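Local coordinates for protein putative marr-family transcriptional repressor (Streptomyces coelicolor, PDB 3ZPL) that binds DNA as a MarR-family winged helix-turn-helix protein and probably regulates transcription as a repressor, at residues L62-E67 / T76-Y81; H91-L96 / G100-E105. All coordinates share one frame; numbering follows the deposited sequence.

Overall arrangement
Contacts 1 and 2 occur one after the other along the chain in the winged helix-turn-helix region, with centres about 12 Å apart. Contact 1 sets helix 56-66 against helix 75-82, the first helix of the helix-turn-helix; contact 2 joins the following helix, 86-98, to strand 102-106 of the wing. Leu62, on the other side of helix 56-66 from the Tyr81 contact, ties the two together: its CD2 lies 3.7 Å from Val102 CG2 and 4.1 Å from Leu96 CD1. Both contacts also reach DNA. Thr76 in contact 1 holds a phosphate of chain C, whereas contact 2 meets a guanine base of chain C through His91 and a chain D phosphate through Arg95.

Contact 1. Residues L62-E67 / T76-Y81; sequences LVKLAE and TELAKY. With nucleotides of chain C.
One face of the Tyr81 ring carries Lys64, whose CE sits 3.4 Å from the ring centroid, 5° off the normal, in a CH-pi contact. The ammonium follows as a cation-pi partner, with NZ 4.2 Å from the same centroid. Lysine suits this place: its methylene chain lies on the ring with its charge near the electron-rich face. Lys64 CG stands anti to its own N (chi1 -170°), and a bend at chi2 (48°) brings CE over Tyr81. A long salt bridge, 3.6 Å from Lys64 NZ to Glu67 OE1, gives the charge a second partner. Deeper in, the leucines cross at about a right angle, with Leu65 CD2 3.9 Å from Leu78 CD2; Leu73 of strand 72-74 packs on both and on the Lys64-Tyr81 pair. The segment axes come no closer than 10.6 Å, so side chains, not backbones, make the contact. At the start of helix 75-82, Thr76 donates from both N (3.0 Å) and OG1 (2.9 Å) to OP2 of DA5 of chain C. The chemistry is thus divided: apolar packing inside, a cation on an aromatic face outside, and a two-bond grip on DNA that the helix N-terminus would probably strengthen.

Contact 2. Residues H91-L96 / G100-E105; sequences HAVARL and GWVRRE. With nucleotides of chain D; nucleotides of chain C.
The carbonyl O of Leu96 accepts a hydrogen bond from Trp101 N at 3.0 Å; Gly100 N also lies 3.0 Å from it. The Trp101 N bond belongs to the Schellman motif ending helix 86-98 at Gly100, where positive phi would jam a CB against the preceding carbonyl O, so glycine fits. Leu96 CD2 meets the Trp101 ring at its edge, 4.0 Å from CD1, while its CB packs on Val102. One turn back, Val93 CG1, anti to the backbone N (chi1 176°), touches Val102 CG1 at 3.7 Å and lies beside Arg104 NE. Val93, Leu96 and Val102 make the apolar seam between the recognition helix and the first wing strand of the winged helix. His91 NE2 donates to O6 of DG8 of chain C at 2.8 Å, nearly straight (172°), a direct base-edge contact. Arg95 NH2 binds OP1 of DT12 of chain D at 2.8 Å, with NE adding weak bonds to OP1 and OP2. A leucine in place of Arg95 would probably cost the DT12 phosphate this charged partner and leave Gly53 O without the NH2 donor. Arg104 NH2 lies 2.9 Å from OP1 of DT6 of chain C, and its NH1 is salt-bridged to Glu97.

Contact 1. Residues L62-E67 / T76-Y81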
ATOM      1  N   LEU A  62       2.669 -17.158  -2.883  1.00 50.93           N
ATOM      2  CA  LEU A  62       3.426 -18.377  -2.602  1.00 50.90           C
ATOM      3  C   LEU A  62       3.280 -18.814  -1.164  1.00 52.01           C
ATOM      4  O   LEU A  62       3.113 -19.986  -0.882  1.00 54.59           O
ATOM      5  CB  LEU A  62       4.895 -18.177  -2.902  1.00 51.28           C
ATOM      6  CG  LEU A  62       5.250 -17.733  -4.314  1.00 50.86           C
ATOM      7  CD1 LEU A  62       6.719 -18.018  -4.554  1.00 51.86           C
ATOM      8  CD2 LEU A  62       4.395 -18.424  -5.363  1.00 50.87           C
ATOM      9  N   VAL A  63       3.338 -17.862  -0.249  1.00 54.20           N
ATOM     10  CA  VAL A  63       3.194 -18.149   1.180  1.00 56.42           C
ATOM     11  C   VAL A  63       1.833 -18.763   1.482  1.00 58.31           C
ATOM     12  O   VAL A  63       1.731 -19.744   2.222  1.00 61.26           O
ATOM     13  CB  VAL A  63       3.380 -16.871   2.016  1.00 56.42           C
ATOM     14  CG1 VAL A  63       3.002 -17.099   3.473  1.00 57.11           C
ATOM     15  CG2 VAL A  63       4.819 -16.398   1.913  1.00 56.07           C
ATOM     16  N   LYS A  64       0.781 -18.222   0.885  1.00 57.45           N
ATOM     17  CA  LYS A  64      -0.533 -18.771   1.161  1.00 56.28           C
ATOM     18  C   LYS A  64      -0.713 -20.191   0.607  1.00 53.90           C
ATOM     19  O   LYS A  64      -1.431 -20.997   1.206  1.00 54.29           O
ATOM     20  CB  LYS A  64      -1.643 -17.865   0.663  1.00 55.57           C
ATOM     21  CG  LYS A  64      -3.002 -18.310   1.167  1.00 56.99           C
ATOM     22  CD  LYS A  64      -3.026 -18.591   2.663  1.00 57.72           C
ATOM     23  CE  LYS A  64      -4.349 -19.204   3.071  1.00 60.20           C
ATOM     24  NZ  LYS A  64      -4.326 -19.604   4.505  1.00 62.46           N
ATOM     25  N   LEU A  65      -0.102 -20.487  -0.540  1.00 51.73           N
ATOM     26  CA  LEU A  65      -0.189 -21.846  -1.138  1.00 50.48           C
ATOM     27  C   LEU A  65       0.630 -22.825  -0.312  1.00 52.30           C
ATOM     28  O   LEU A  65       0.131 -23.877   0.099  1.00 51.96           O
ATOM     29  CB  LEU A  65       0.330 -21.849  -2.568  1.00 48.68           C
ATOM     30  CG  LEU A  65      -0.419 -20.976  -3.572  1.00 47.19           C
ATOM     31  CD1 LEU A  65       0.213 -21.115  -4.944  1.00 47.73           C
ATOM     32  CD2 LEU A  65      -1.891 -21.343  -3.611  1.00 46.87           C
ATOM     33  N   ALA A  66       1.870 -22.435  -0.012  1.00 53.27           N
ATOM     34  CA  ALA A  66       2.732 -23.185   0.912  1.00 56.43           C
ATOM     35  C   ALA A  66       2.025 -23.583   2.221  1.00 57.05           C
ATOM     36  O   ALA A  66       2.277 -24.641   2.771  1.00 57.96           O
ATOM     37  CB  ALA A  66       3.986 -22.376   1.221  1.00 56.62           C
ATOM     38  N   GLU A  67       1.140 -22.713   2.690  1.00 58.44           N
ATOM     39  CA  GLU A  67       0.327 -22.972   3.873  1.00 61.57           C
ATOM     40  C   GLU A  67      -0.902 -23.832   3.624  1.00 61.21           C
ATOM     41  O   GLU A  67      -1.485 -24.344   4.570  1.00 62.80           O
ATOM     42  CB  GLU A  67      -0.176 -21.653   4.453  1.00 63.21           C
ATOM     43  CG  GLU A  67       0.825 -20.867   5.268  1.00 64.76           C
ATOM     44  CD  GLU A  67       0.160 -19.697   5.952  1.00 68.08           C
ATOM     45  OE1 GLU A  67      -0.813 -19.135   5.359  1.00 65.56           O
ATOM     46  OE2 GLU A  67       0.606 -19.348   7.086  1.00 71.99           O
ATOM     47  N   THR A  76     -10.064 -18.100  -7.215  1.00 54.93           N
ATOM     48  CA  THR A  76     -10.842 -17.089  -6.508  1.00 54.99           C
ATOM     49  C   THR A  76     -10.491 -17.127  -5.037  1.00 55.67           C
ATOM     50  O   THR A  76     -10.389 -16.063  -4.401  1.00 56.93           O
ATOM     51  CB  THR A  76     -12.356 -17.251  -6.692  1.00 56.60           C
ATOM     52  OG1 THR A  76     -12.662 -17.194  -8.084  1.00 57.87           O
ATOM     53  CG2 THR A  76     -13.123 -16.137  -5.979  1.00 57.60           C
ATOM     54  N   GLU A  77     -10.304 -18.325  -4.483  1.00 53.83           N
ATOM     55  CA  GLU A  77      -9.929 -18.437  -3.079  1.00 55.39           C
ATOM     56  C   GLU A  77      -8.605 -17.727  -2.819  1.00 53.31           C
ATOM     57  O   GLU A  77      -8.430 -17.025  -1.822  1.00 54.48           O
ATOM     58  CB  GLU A  77      -9.795 -19.905  -2.681  1.00 57.88           C
ATOM     59  CG  GLU A  77     -11.103 -20.642  -2.452  1.00 60.74           C
ATOM     60  CD  GLU A  77     -10.923 -22.170  -2.538  1.00 64.37           C
ATOM     61  OE1 GLU A  77      -9.823 -22.693  -2.199  1.00 64.30           O
ATOM     62  OE2 GLU A  77     -11.861 -22.864  -2.999  1.00 67.52           O
ATOM     63  N   LEU A  78      -7.671 -17.917  -3.728  1.00 52.34           N
ATOM     64  CA  LEU A  78      -6.367 -17.302  -3.605  1.00 51.51           C
ATOM     65  C   LEU A  78      -6.526 -15.786  -3.645  1.00 51.85           C
ATOM     66  O   LEU A  78      -6.041 -15.089  -2.766  1.00 51.26           O
ATOM     67  CB  LEU A  78      -5.444 -17.814  -4.707  1.00 51.41           C
ATOM     68  CG  LEU A  78      -3.977 -17.411  -4.650  1.00 51.47           C
ATOM     69  CD1 LEU A  78      -3.420 -17.490  -3.229  1.00 51.28           C
ATOM     70  CD2 LEU A  78      -3.172 -18.278  -5.606  1.00 51.80           C
ATOM     71  N   ALA A  79      -7.280 -15.283  -4.616  1.00 53.26           N
ATOM     72  CA  ALA A  79      -7.584 -13.846  -4.679  1.00 53.37           C
ATOM     73  C   ALA A  79      -8.220 -13.314  -3.396  1.00 54.26           C
ATOM     74  O   ALA A  79      -7.836 -12.245  -2.924  1.00 52.69           O
ATOM     75  CB  ALA A  79      -8.488 -13.553  -5.851  1.00 54.77           C
ATOM     76  N   LYS A  80      -9.153 -14.075  -2.811  1.00 56.57           N
ATOM     77  CA  LYS A  80      -9.874 -13.634  -1.595  1.00 58.47           C
ATOM     78  C   LYS A  80      -8.929 -13.482  -0.402  1.00 59.80           C
ATOM     79  O   LYS A  80      -9.075 -12.528   0.380  1.00 58.62           O
ATOM     80  CB  LYS A  80     -11.026 -14.590  -1.221  1.00 58.73           C
ATOM     81  CG  LYS A  80     -11.810 -14.180   0.033  1.00 59.66           C
ATOM     82  CD  LYS A  80     -13.115 -14.962   0.207  1.00 58.67           C
ATOM     83  N   TYR A  81      -7.977 -14.417  -0.255  1.00 57.99           N
ATOM     84  CA  TYR A  81      -6.998 -14.319   0.828  1.00 59.50           C
ATOM     85  C   TYR A  81      -6.089 -13.122   0.598  1.00 56.00           C
ATOM     86  O   TYR A  81      -5.805 -12.366   1.524  1.00 60.20           O
ATOM     87  CB  TYR A  81      -6.143 -15.581   0.931  1.00 63.00           C
ATOM     88  CG  TYR A  81      -6.810 -16.758   1.604  1.00 69.94           C
ATOM     89  CD1 TYR A  81      -7.218 -16.690   2.942  1.00 73.63           C
ATOM     90  CD2 TYR A  81      -7.004 -17.961   0.917  1.00 73.04           C
ATOM     91  CE1 TYR A  81      -7.821 -17.777   3.565  1.00 78.90           C
ATOM     92  CE2 TYR A  81      -7.598 -19.057   1.536  1.00 79.24           C
ATOM     93  CZ  TYR A  81      -8.005 -18.961   2.854  1.00 81.40           C
ATOM     94  OH  TYR A  81      -8.593 -20.047   3.447  1.00 85.08           O
TER
ATOM     95  P    DA C   5     -11.620 -20.589 -10.271  1.00 46.02           P
ATOM     96  OP1  DA C   5     -10.870 -21.865 -10.212  1.00 44.92           O
ATOM     97  OP2  DA C   5     -11.716 -19.726  -9.067  1.00 47.03           O
ATOM     98  O5'  DA C   5     -11.066 -19.784 -11.524  1.00 46.20           O
ATOM     99  C5'  DA C   5     -10.995 -20.455 -12.784  1.00 44.83           C
ATOM    100  C4'  DA C   5     -10.732 -19.477 -13.905  1.00 45.85           C
ATOM    101  O4'  DA C   5     -11.796 -18.518 -14.035  1.00 45.37           O
ATOM    102  C3'  DA C   5      -9.469 -18.620 -13.803  1.00 48.45           C
ATOM    103  O3'  DA C   5      -8.367 -19.284 -14.424  1.00 51.90           O
ATOM    104  C2'  DA C   5      -9.870 -17.322 -14.505  1.00 47.77           C
ATOM    105  C1'  DA C   5     -11.297 -17.597 -14.972  1.00 45.75           C
ATOM    106  N9   DA C   5     -12.191 -16.445 -15.018  1.00 45.15           N
ATOM    107  C8   DA C   5     -12.757 -15.757 -13.975  1.00 46.68           C
ATOM    108  N7   DA C   5     -13.481 -14.731 -14.351  1.00 47.82           N
ATOM    109  C5   DA C   5     -13.387 -14.745 -15.735  1.00 46.91           C
ATOM    110  C6   DA C   5     -13.916 -13.902 -16.728  1.00 47.36           C
ATOM    111  N6   DA C   5     -14.693 -12.850 -16.467  1.00 47.18           N
ATOM    112  N1   DA C   5     -13.620 -14.184 -18.016  1.00 46.66           N
ATOM    113  C2   DA C   5     -12.831 -15.232 -18.276  1.00 47.30           C
ATOM    114  N3   DA C   5     -12.267 -16.094 -17.429  1.00 47.45           N
ATOM    115  C4   DA C   5     -12.590 -15.792 -16.159  1.00 45.93           C
TER

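Contact 2. Residues H91-L96 / G100-E105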
ATOM      1  N   HIS A  91      -2.921 -12.747 -14.115  1.00 40.11           N
ATOM      2  CA  HIS A  91      -1.672 -12.207 -14.637  1.00 39.76           C
ATOM      3  C   HIS A  91      -0.489 -12.617 -13.740  1.00 38.68           C
ATOM      4  O   HIS A  91       0.533 -13.052 -14.250  1.00 39.56           O
ATOM      5  CB  HIS A  91      -1.729 -10.676 -14.779  1.00 41.01           C
ATOM      6  CG  HIS A  91      -2.561 -10.208 -15.935  1.00 42.74           C
ATOM      7  ND1 HIS A  91      -2.387 -10.689 -17.217  1.00 44.11           N
ATOM      8  CD2 HIS A  91      -3.558  -9.301 -16.003  1.00 43.38           C
ATOM      9  CE1 HIS A  91      -3.244 -10.093 -18.025  1.00 45.67           C
ATOM     10  NE2 HIS A  91      -3.967  -9.247 -17.311  1.00 46.31           N
ATOM     11  N   ALA A  92      -0.652 -12.512 -12.427  1.00 36.08           N
ATOM     12  CA  ALA A  92       0.417 -12.848 -11.504  1.00 37.89           C
ATOM     13  C   ALA A  92       0.816 -14.311 -11.593  1.00 39.49           C
ATOM     14  O   ALA A  92       2.014 -14.632 -11.586  1.00 43.15           O
ATOM     15  CB  ALA A  92       0.009 -12.518 -10.081  1.00 37.97           C
ATOM     16  N   VAL A  93      -0.169 -15.199 -11.693  1.00 38.89           N
ATOM     17  CA  VAL A  93       0.118 -16.631 -11.819  1.00 41.14           C
ATOM     18  C   VAL A  93       0.690 -17.028 -13.215  1.00 42.93           C
ATOM     19  O   VAL A  93       1.446 -17.996 -13.312  1.00 43.32           O
ATOM     20  CB  VAL A  93      -1.106 -17.469 -11.448  1.00 41.47           C
ATOM     21  CG1 VAL A  93      -0.847 -18.948 -11.681  1.00 43.97           C
ATOM     22  CG2 VAL A  93      -1.462 -17.222  -9.993  1.00 41.34           C
ATOM     23  N   ALA A  94       0.367 -16.280 -14.279  1.00 41.69           N
ATOM     24  CA  ALA A  94       1.031 -16.503 -15.566  1.00 41.72           C
ATOM     25  C   ALA A  94       2.510 -16.244 -15.413  1.00 43.45           C
ATOM     26  O   ALA A  94       3.352 -16.988 -15.944  1.00 48.03           O
ATOM     27  CB  ALA A  94       0.465 -15.597 -16.641  1.00 40.46           C
ATOM     28  N   ARG A  95       2.830 -15.208 -14.649  1.00 54.63           N
ATOM     29  CA  ARG A  95       4.205 -14.775 -14.464  1.00 53.83           C
ATOM     30  C   ARG A  95       4.964 -15.767 -13.556  1.00 52.69           C
ATOM     31  O   ARG A  95       6.122 -16.078 -13.822  1.00 50.48           O
ATOM     32  CB  ARG A  95       4.234 -13.344 -13.893  1.00 54.99           C
ATOM     33  CG  ARG A  95       5.591 -12.652 -13.883  1.00 56.23           C
ATOM     34  CD  ARG A  95       6.382 -12.963 -12.604  1.00 58.74           C
ATOM     35  NE  ARG A  95       7.257 -11.868 -12.145  1.00 60.54           N
ATOM     36  CZ  ARG A  95       8.194 -11.995 -11.200  1.00 61.90           C
ATOM     37  NH1 ARG A  95       8.420 -13.168 -10.609  1.00 61.79           N
ATOM     38  NH2 ARG A  95       8.941 -10.949 -10.853  1.00 63.87           N
ATOM     39  N   LEU A  96       4.297 -16.247 -12.502  1.00 52.42           N
ATOM     40  CA  LEU A  96       4.900 -17.205 -11.576  1.00 51.77           C
ATOM     41  C   LEU A  96       5.061 -18.594 -12.205  1.00 53.12           C
ATOM     42  O   LEU A  96       6.035 -19.314 -11.930  1.00 54.80           O
ATOM     43  CB  LEU A  96       4.073 -17.293 -10.299  1.00 51.26           C
ATOM     44  CG  LEU A  96       3.946 -16.002  -9.473  1.00 52.50           C
ATOM     45  CD1 LEU A  96       2.895 -16.162  -8.384  1.00 54.10           C
ATOM     46  CD2 LEU A  96       5.273 -15.612  -8.856  1.00 53.41           C
ATOM     47  N   GLY A 100       8.391 -20.810 -13.031  1.00 56.05           N
ATOM     48  CA  GLY A 100       8.411 -22.173 -12.506  1.00 56.53           C
ATOM     49  C   GLY A 100       8.076 -22.353 -11.040  1.00 56.82           C
ATOM     50  O   GLY A 100       8.172 -23.466 -10.523  1.00 58.16           O
ATOM     51  N   TRP A 101       7.660 -21.287 -10.355  1.00 56.98           N
ATOM     52  CA  TRP A 101       7.364 -21.398  -8.934  1.00 57.37           C
ATOM     53  C   TRP A 101       5.914 -21.890  -8.700  1.00 53.89           C
ATOM     54  O   TRP A 101       5.543 -22.263  -7.577  1.00 54.47           O
ATOM     55  CB  TRP A 101       7.582 -20.063  -8.201  1.00 60.75           C
ATOM     56  CG  TRP A 101       8.730 -19.162  -8.454  1.00 65.52           C
ATOM     57  CD1 TRP A 101       8.608 -17.842  -8.748  1.00 66.80           C
ATOM     58  CD2 TRP A 101      10.132 -19.420  -8.353  1.00 70.02           C
ATOM     59  NE1 TRP A 101       9.831 -17.259  -8.891  1.00 69.49           N
ATOM     60  CE2 TRP A 101      10.791 -18.199  -8.646  1.00 71.93           C
ATOM     61  CE3 TRP A 101      10.903 -20.558  -8.073  1.00 73.77           C
ATOM     62  CZ2 TRP A 101      12.177 -18.079  -8.662  1.00 78.19           C
ATOM     63  CZ3 TRP A 101      12.299 -20.435  -8.090  1.00 79.95           C
ATOM     64  CH2 TRP A 101      12.917 -19.198  -8.378  1.00 81.86           C
ATOM     65  N   VAL A 102       5.101 -21.892  -9.749  1.00 51.15           N
ATOM     66  CA  VAL A 102       3.691 -22.282  -9.657  1.00 51.06           C
ATOM     67  C   VAL A 102       3.273 -23.071 -10.905  1.00 50.56           C
ATOM     68  O   VAL A 102       3.851 -22.903 -11.970  1.00 51.73           O
ATOM     69  CB  VAL A 102       2.797 -21.028  -9.497  1.00 52.30           C
ATOM     70  CG1 VAL A 102       1.331 -21.315  -9.778  1.00 53.24           C
ATOM     71  CG2 VAL A 102       2.919 -20.473  -8.093  1.00 54.94           C
ATOM     72  N   ARG A 103       2.282 -23.943 -10.764  1.00 50.59           N
ATOM     73  CA  ARG A 103       1.679 -24.637 -11.917  1.00 51.40           C
ATOM     74  C   ARG A 103       0.177 -24.713 -11.692  1.00 53.31           C
ATOM     75  O   ARG A 103      -0.296 -24.524 -10.568  1.00 53.28           O
ATOM     76  CB  ARG A 103       2.270 -26.042 -12.094  1.00 50.80           C
ATOM     77  CG  ARG A 103       1.995 -26.986 -10.927  1.00 49.90           C
ATOM     78  CD  ARG A 103       2.644 -28.342 -11.115  1.00 50.03           C
ATOM     79  NE  ARG A 103       2.313 -29.247 -10.010  1.00 48.85           N
ATOM     80  CZ  ARG A 103       1.258 -30.066  -9.960  1.00 48.95           C
ATOM     81  NH1 ARG A 103       0.382 -30.134 -10.957  1.00 49.95           N
ATOM     82  NH2 ARG A 103       1.071 -30.831  -8.892  1.00 48.93           N
ATOM     83  N   ARG A 104      -0.562 -24.966 -12.762  1.00 51.51           N
ATOM     84  CA  ARG A 104      -2.012 -25.007 -12.717  1.00 53.64           C
ATOM     85  C   ARG A 104      -2.561 -26.386 -13.046  1.00 55.38           C
ATOM     86  O   ARG A 104      -1.994 -27.107 -13.856  1.00 54.44           O
ATOM     87  CB  ARG A 104      -2.588 -24.018 -13.724  1.00 55.59           C
ATOM     88  CG  ARG A 104      -2.476 -22.551 -13.310  1.00 58.25           C
ATOM     89  CD  ARG A 104      -2.105 -21.666 -14.511  1.00 59.29           C
ATOM     90  NE  ARG A 104      -2.794 -20.382 -14.512  1.00 58.70           N
ATOM     91  CZ  ARG A 104      -2.689 -19.475 -15.478  1.00 60.53           C
ATOM     92  NH1 ARG A 104      -1.907 -19.706 -16.530  1.00 62.13           N
ATOM     93  NH2 ARG A 104      -3.354 -18.319 -15.385  1.00 60.38           N
ATOM     94  N   GLU A 105      -3.695 -26.717 -12.434  1.00 57.20           N
ATOM     95  CA  GLU A 105      -4.462 -27.901 -12.785  1.00 60.38           C
ATOM     96  C   GLU A 105      -5.938 -27.548 -12.880  1.00 62.19           C
ATOM     97  O   GLU A 105      -6.397 -26.559 -12.288  1.00 69.74           O
ATOM     98  CB  GLU A 105      -4.270 -28.994 -11.733  1.00 61.06           C
ATOM     99  CG  GLU A 105      -3.157 -29.962 -12.030  1.00 62.93           C
ATOM    100  CD  GLU A 105      -3.073 -31.099 -11.021  1.00 66.40           C
ATOM    101  OE1 GLU A 105      -3.894 -31.156 -10.082  1.00 64.82           O
ATOM    102  OE2 GLU A 105      -2.164 -31.956 -11.173  1.00 72.16           O
TER
ATOM    103  P    DT D  12       6.590  -8.336 -12.858  1.00 55.71           P
ATOM    104  OP1  DT D  12       7.185  -8.883 -11.600  1.00 56.68           O
ATOM    105  OP2  DT D  12       6.175  -9.215 -13.988  1.00 54.23           O
ATOM    106  O5'  DT D  12       5.282  -7.494 -12.521  1.00 52.76           O
ATOM    107  C5'  DT D  12       5.340  -6.479 -11.526  1.00 51.53           C
ATOM    108  C4'  DT D  12       4.078  -5.662 -11.595  1.00 50.12           C
ATOM    109  O4'  DT D  12       3.963  -5.040 -12.892  1.00 51.35           O
ATOM    110  C3'  DT D  12       2.791  -6.468 -11.395  1.00 47.88           C
ATOM    111  O3'  DT D  12       2.251  -6.005 -10.158  1.00 47.28           O
ATOM    112  C2'  DT D  12       1.962  -6.167 -12.634  1.00 47.63           C
ATOM    113  C1'  DT D  12       2.591  -4.902 -13.178  1.00 47.94           C
ATOM    114  N1   DT D  12       2.449  -4.694 -14.634  1.00 48.68           N
ATOM    115  C2   DT D  12       1.783  -3.571 -15.081  1.00 48.27           C
ATOM    116  O2   DT D  12       1.312  -2.733 -14.330  1.00 49.35           O
ATOM    117  N3   DT D  12       1.693  -3.464 -16.447  1.00 45.85           N
ATOM    118  C4   DT D  12       2.193  -4.346 -17.386  1.00 46.13           C
ATOM    119  O4   DT D  12       2.065  -4.102 -18.582  1.00 47.22           O
ATOM    120  C5   DT D  12       2.877  -5.501 -16.846  1.00 45.56           C
ATOM    121  C7   DT D  12       3.444  -6.516 -17.786  1.00 46.33           C
ATOM    122  C6   DT D  12       2.961  -5.620 -15.516  1.00 47.08           C
TER
ATOM    123  P    DG C   8      -4.142 -12.368 -25.527  1.00 71.96           P
ATOM    124  OP1  DG C   8      -3.993 -12.923 -26.905  1.00 74.97           O
ATOM    125  OP2  DG C   8      -3.030 -12.496 -24.535  1.00 68.05           O
ATOM    126  O5'  DG C   8      -4.504 -10.817 -25.632  1.00 71.29           O
ATOM    127  C5'  DG C   8      -5.799 -10.399 -26.116  1.00 70.69           C
ATOM    128  C4'  DG C   8      -5.887  -8.892 -26.140  1.00 67.89           C
ATOM    129  O4'  DG C   8      -6.341  -8.413 -24.853  1.00 63.38           O
ATOM    130  C3'  DG C   8      -4.576  -8.158 -26.429  1.00 67.00           C
ATOM    131  O3'  DG C   8      -4.891  -7.086 -27.320  1.00 68.25           O
ATOM    132  C2'  DG C   8      -4.088  -7.757 -25.047  1.00 63.19           C
ATOM    133  C1'  DG C   8      -5.384  -7.537 -24.282  1.00 61.73           C
ATOM    134  N9   DG C   8      -5.320  -7.820 -22.852  1.00 57.02           N
ATOM    135  C8   DG C   8      -4.505  -8.719 -22.209  1.00 54.58           C
ATOM    136  N7   DG C   8      -4.705  -8.760 -20.921  1.00 53.65           N
ATOM    137  C5   DG C   8      -5.719  -7.837 -20.702  1.00 52.36           C
ATOM    138  C6   DG C   8      -6.343  -7.426 -19.495  1.00 48.67           C
ATOM    139  O6   DG C   8      -6.127  -7.818 -18.343  1.00 47.82           O
ATOM    140  N1   DG C   8      -7.310  -6.454 -19.726  1.00 48.02           N
ATOM    141  C2   DG C   8      -7.631  -5.936 -20.954  1.00 49.88           C
ATOM    142  N2   DG C   8      -8.597  -5.006 -20.968  1.00 48.92           N
ATOM    143  N3   DG C   8      -7.053  -6.307 -22.086  1.00 53.24           N
ATOM    144  C4   DG C   8      -6.110  -7.250 -21.885  1.00 53.47           C
ATOM    145  P    DT C   6      -6.963 -18.506 -14.669  1.00 57.68           P
ATOM    146  OP1  DT C   6      -5.885 -19.518 -14.802  1.00 62.65           O
ATOM    147  OP2  DT C   6      -6.824 -17.446 -13.647  1.00 59.58           O
ATOM    148  O5'  DT C   6      -7.194 -17.810 -16.081  1.00 54.53           O
ATOM    149  C5'  DT C   6      -7.532 -18.591 -17.226  1.00 53.62           C
ATOM    150  C4'  DT C   6      -7.734 -17.686 -18.418  1.00 55.28           C
ATOM    151  O4'  DT C   6      -8.808 -16.749 -18.178  1.00 52.31           O
ATOM    152  C3'  DT C   6      -6.508 -16.851 -18.790  1.00 58.47           C
ATOM    153  O3'  DT C   6      -6.135 -17.226 -20.117  1.00 63.17           O
ATOM    154  C2'  DT C   6      -6.971 -15.411 -18.635  1.00 57.15           C
ATOM    155  C1'  DT C   6      -8.481 -15.515 -18.773  1.00 53.13           C
ATOM    156  N1   DT C   6      -9.248 -14.466 -18.071  1.00 51.22           N
ATOM    157  C2   DT C   6      -9.950 -13.538 -18.809  1.00 52.70           C
ATOM    158  O2   DT C   6      -9.988 -13.544 -20.029  1.00 54.98           O
ATOM    159  N3   DT C   6     -10.623 -12.602 -18.061  1.00 51.54           N
ATOM    160  C4   DT C   6     -10.652 -12.502 -16.681  1.00 50.80           C
ATOM    161  O4   DT C   6     -11.283 -11.596 -16.148  1.00 51.60           O
ATOM    162  C5   DT C   6      -9.879 -13.497 -15.974  1.00 49.64           C
ATOM    163  C7   DT C   6      -9.848 -13.468 -14.479  1.00 49.66           C
ATOM    164  C6   DT C   6      -9.230 -14.419 -16.696  1.00 50.24           C
TER